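Local structure of putative lipoprotein (Parabacteroides distasonis ATCC 8503, 3JX8) at residues A[35-40]-A[109-114]. The protein is of unknown function but, as a putative lipoprotein with an adhesin-like head domain, probably acts at the cell surface in adhesion or lipid binding. Residues are numbered along the deposited sequence; the frame is centred on the assembly and turned at random.
Sequences EYEQSD and FIISKP
Y36 and E37 join strand 33-38 to strand 108-111 as parallel neighbours in a parallel beta-helix-like stack, consistent with assignment as a putative adhesin head (GIN) domain of the pectate-lyase-like clan. The two short strand segments diverge by 36°, and direct backbone pairing is sparse: Y36 N donates to I110 O (3.0 Å, nearly straight), while E35 CA and I111 CA make CA-H...O contacts with I110 O and Y36 O, respectively.

Where the strands splay apart, the E37 side chain takes over from the backbone. Its chain is bent at chi2 (-64°), which brings the carboxylate back to the loop that follows I111. There OE2 accepts from S112 N (2.8 Å) and OE1 from K113 N (2.9 Å), both on the syn side but out of the carboxylate plane, the K113 donor by the larger tilt of 32°. This two-pronged grip on consecutive amides fixes the rotation of the carboxylate. The aliphatic part of K113 crosses E37, its CG near OE1.

On the inward face, Y36 and F109 lie side by side and both touch I26 of strand 25-29; F109 CZ meets Y36 CB at 3.4 Å. I111 CD1 reaches the edge of the Y36 ring at CD2, and the phenol OH beyond is hydrogen-bonded to S95.

Water also spans the divergence. One molecule links Q38 O to P114 O; another, nearer the paired end, lies between I110 O (2.8 Å) and E37 OE2 (2.7 Å) and bridges them.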
loop_
_atom_site.group_PDB
_atom_site.type_symbol
_atom_site.label_atom_id
_atom_site.label_comp_id
_atom_site.label_asym_id
_atom_site.label_seq_id
_atom_site.Cartn_x
_atom_site.Cartn_y
_atom_site.Cartn_z
ATOM N N GLU A 35 -1.632 23.444 -14.627
ATOM C CA GLU A 35 -3.000 23.924 -14.427
ATOM C C GLU A 35 -3.937 23.351 -15.473
ATOM O O GLU A 35 -3.715 23.538 -16.674
ATOM C CB GLU A 35 -3.061 25.430 -14.583
ATOM C CG GLU A 35 -2.368 26.186 -13.526
ATOM C CD GLU A 35 -2.419 27.685 -13.788
ATOM O OE1 GLU A 35 -3.105 28.130 -14.766
ATOM O OE2 GLU A 35 -1.781 28.415 -13.002
ATOM N N TYR A 36 -4.996 22.691 -15.015
ATOM C CA TYR A 36 -5.953 22.051 -15.907
ATOM C C TYR A 36 -7.342 22.560 -15.580
ATOM O O TYR A 36 -7.634 22.906 -14.432
ATOM C CB TYR A 36 -5.901 20.510 -15.794
ATOM C CG TYR A 36 -7.027 19.837 -16.559
ATOM C CD1 TYR A 36 -6.910 19.566 -17.909
ATOM C CD2 TYR A 36 -8.228 19.528 -15.935
ATOM C CE1 TYR A 36 -7.956 19.004 -18.615
ATOM C CE2 TYR A 36 -9.275 18.977 -16.629
ATOM C CZ TYR A 36 -9.131 18.708 -17.973
ATOM O OH TYR A 36 -10.192 18.170 -18.685
ATOM N N GLU A 37 -8.193 22.614 -16.596
ATOM C CA GLU A 37 -9.626 22.841 -16.417
ATOM C C GLU A 37 -10.414 22.043 -17.437
ATOM O O GLU A 37 -9.947 21.785 -18.542
ATOM C CB GLU A 37 -10.013 24.323 -16.582
ATOM C CG GLU A 37 -9.276 25.325 -15.666
ATOM C CD GLU A 37 -9.538 25.163 -14.150
ATOM O OE1 GLU A 37 -10.536 24.528 -13.737
ATOM O OE2 GLU A 37 -8.734 25.708 -13.352
ATOM N N GLN A 38 -11.615 21.646 -17.057
ATOM C CA GLN A 38 -12.557 21.126 -18.023
ATOM C C GLN A 38 -13.170 22.348 -18.692
ATOM O O GLN A 38 -13.416 23.350 -18.021
ATOM C CB GLN A 38 -13.627 20.270 -17.348
ATOM C CG GLN A 38 -13.073 18.960 -16.778
ATOM C CD GLN A 38 -14.142 18.032 -16.243
ATOM O OE1 GLN A 38 -13.904 16.828 -16.073
ATOM N NE2 GLN A 38 -15.333 18.585 -15.968
ATOM N N SER A 39 -13.394 22.271 -19.999
ATOM C CA SER A 39 -13.938 23.401 -20.773
ATOM C C SER A 39 -14.539 22.932 -22.090
ATOM O O SER A 39 -14.068 21.983 -22.699
ATOM C CB SER A 39 -12.831 24.438 -21.038
ATOM O OG SER A 39 -13.152 25.375 -22.056
ATOM N N ASP A 40 -15.596 23.609 -22.518
ATOM C CA ASP A 40 -16.194 23.376 -23.839
ATOM C C ASP A 40 -15.499 24.141 -24.953
ATOM O O ASP A 40 -15.817 23.921 -26.114
ATOM C CB ASP A 40 -17.683 23.695 -23.841
ATOM C CG ASP A 40 -18.479 22.705 -23.011
ATOM O OD1 ASP A 40 -18.175 21.470 -23.047
ATOM O OD2 ASP A 40 -19.407 23.169 -22.300
ATOM N N PHE A 109 -0.398 19.505 -9.664
ATOM C CA PHE A 109 -1.475 19.487 -10.622
ATOM C C PHE A 109 -2.684 20.136 -9.978
ATOM O O PHE A 109 -3.157 19.634 -8.966
ATOM C CB PHE A 109 -1.778 18.060 -11.013
ATOM C CG PHE A 109 -2.763 17.953 -12.110
ATOM C CD1 PHE A 109 -4.120 18.126 -11.857
ATOM C CD2 PHE A 109 -2.347 17.682 -13.407
ATOM C CE1 PHE A 109 -5.058 17.992 -12.878
ATOM C CE2 PHE A 109 -3.275 17.584 -14.445
ATOM C CZ PHE A 109 -4.638 17.754 -14.180
ATOM N N ILE A 110 -3.184 21.227 -10.561
ATOM C CA ILE A 110 -4.225 22.074 -9.940
ATOM C C ILE A 110 -5.398 22.348 -10.869
ATOM O O ILE A 110 -5.185 22.774 -12.006
ATOM C CB ILE A 110 -3.621 23.447 -9.512
ATOM C CG1 ILE A 110 -2.444 23.191 -8.542
ATOM C CG2 ILE A 110 -4.668 24.343 -8.852
ATOM C CD1 ILE A 110 -1.741 24.462 -8.033
ATOM N N ILE A 111 -6.618 22.093 -10.392
ATOM C CA ILE A 111 -7.868 22.454 -11.072
ATOM C C ILE A 111 -8.516 23.525 -10.207
ATOM O O ILE A 111 -8.737 23.288 -9.009
ATOM C CB ILE A 111 -8.840 21.265 -11.194
ATOM C CG1 ILE A 111 -8.189 20.135 -11.966
ATOM C CG2 ILE A 111 -10.147 21.703 -11.847
ATOM C CD1 ILE A 111 -9.141 19.001 -12.283
ATOM N N SER A 112 -8.819 24.692 -10.794
ATOM C CA SER A 112 -9.283 25.839 -10.003
ATOM C C SER A 112 -10.717 26.290 -10.187
ATOM O O SER A 112 -11.232 26.981 -9.322
ATOM C CB SER A 112 -8.384 27.050 -10.250
ATOM O OG SER A 112 -7.138 26.887 -9.606
ATOM N N LYS A 113 -11.349 25.910 -11.293
ATOM C CA LYS A 113 -12.700 26.358 -11.604
ATOM C C LYS A 113 -13.716 25.315 -11.211
ATOM O O LYS A 113 -13.340 24.156 -11.007
ATOM C CB LYS A 113 -12.810 26.655 -13.103
ATOM C CG LYS A 113 -11.856 27.754 -13.562
ATOM C CD LYS A 113 -12.104 28.139 -15.008
ATOM C CE LYS A 113 -11.071 29.151 -15.533
ATOM N NZ LYS A 113 -11.543 29.804 -16.808
ATOM N N PRO A 114 -15.009 25.702 -11.125
ATOM C CA PRO A 114 -16.078 24.757 -10.871
ATOM C C PRO A 114 -16.045 23.642 -11.886
ATOM O O PRO A 114 -16.023 23.894 -13.082
ATOM C CB PRO A 114 -17.349 25.589 -11.058
ATOM C CG PRO A 114 -16.947 26.944 -10.765
ATOM C CD PRO A 114 -15.552 27.065 -11.284
HETATM O O HOH W 1 -6.115 25.376 -12.690
HETATM O O HOH W 2 -14.904 23.472 -15.352
#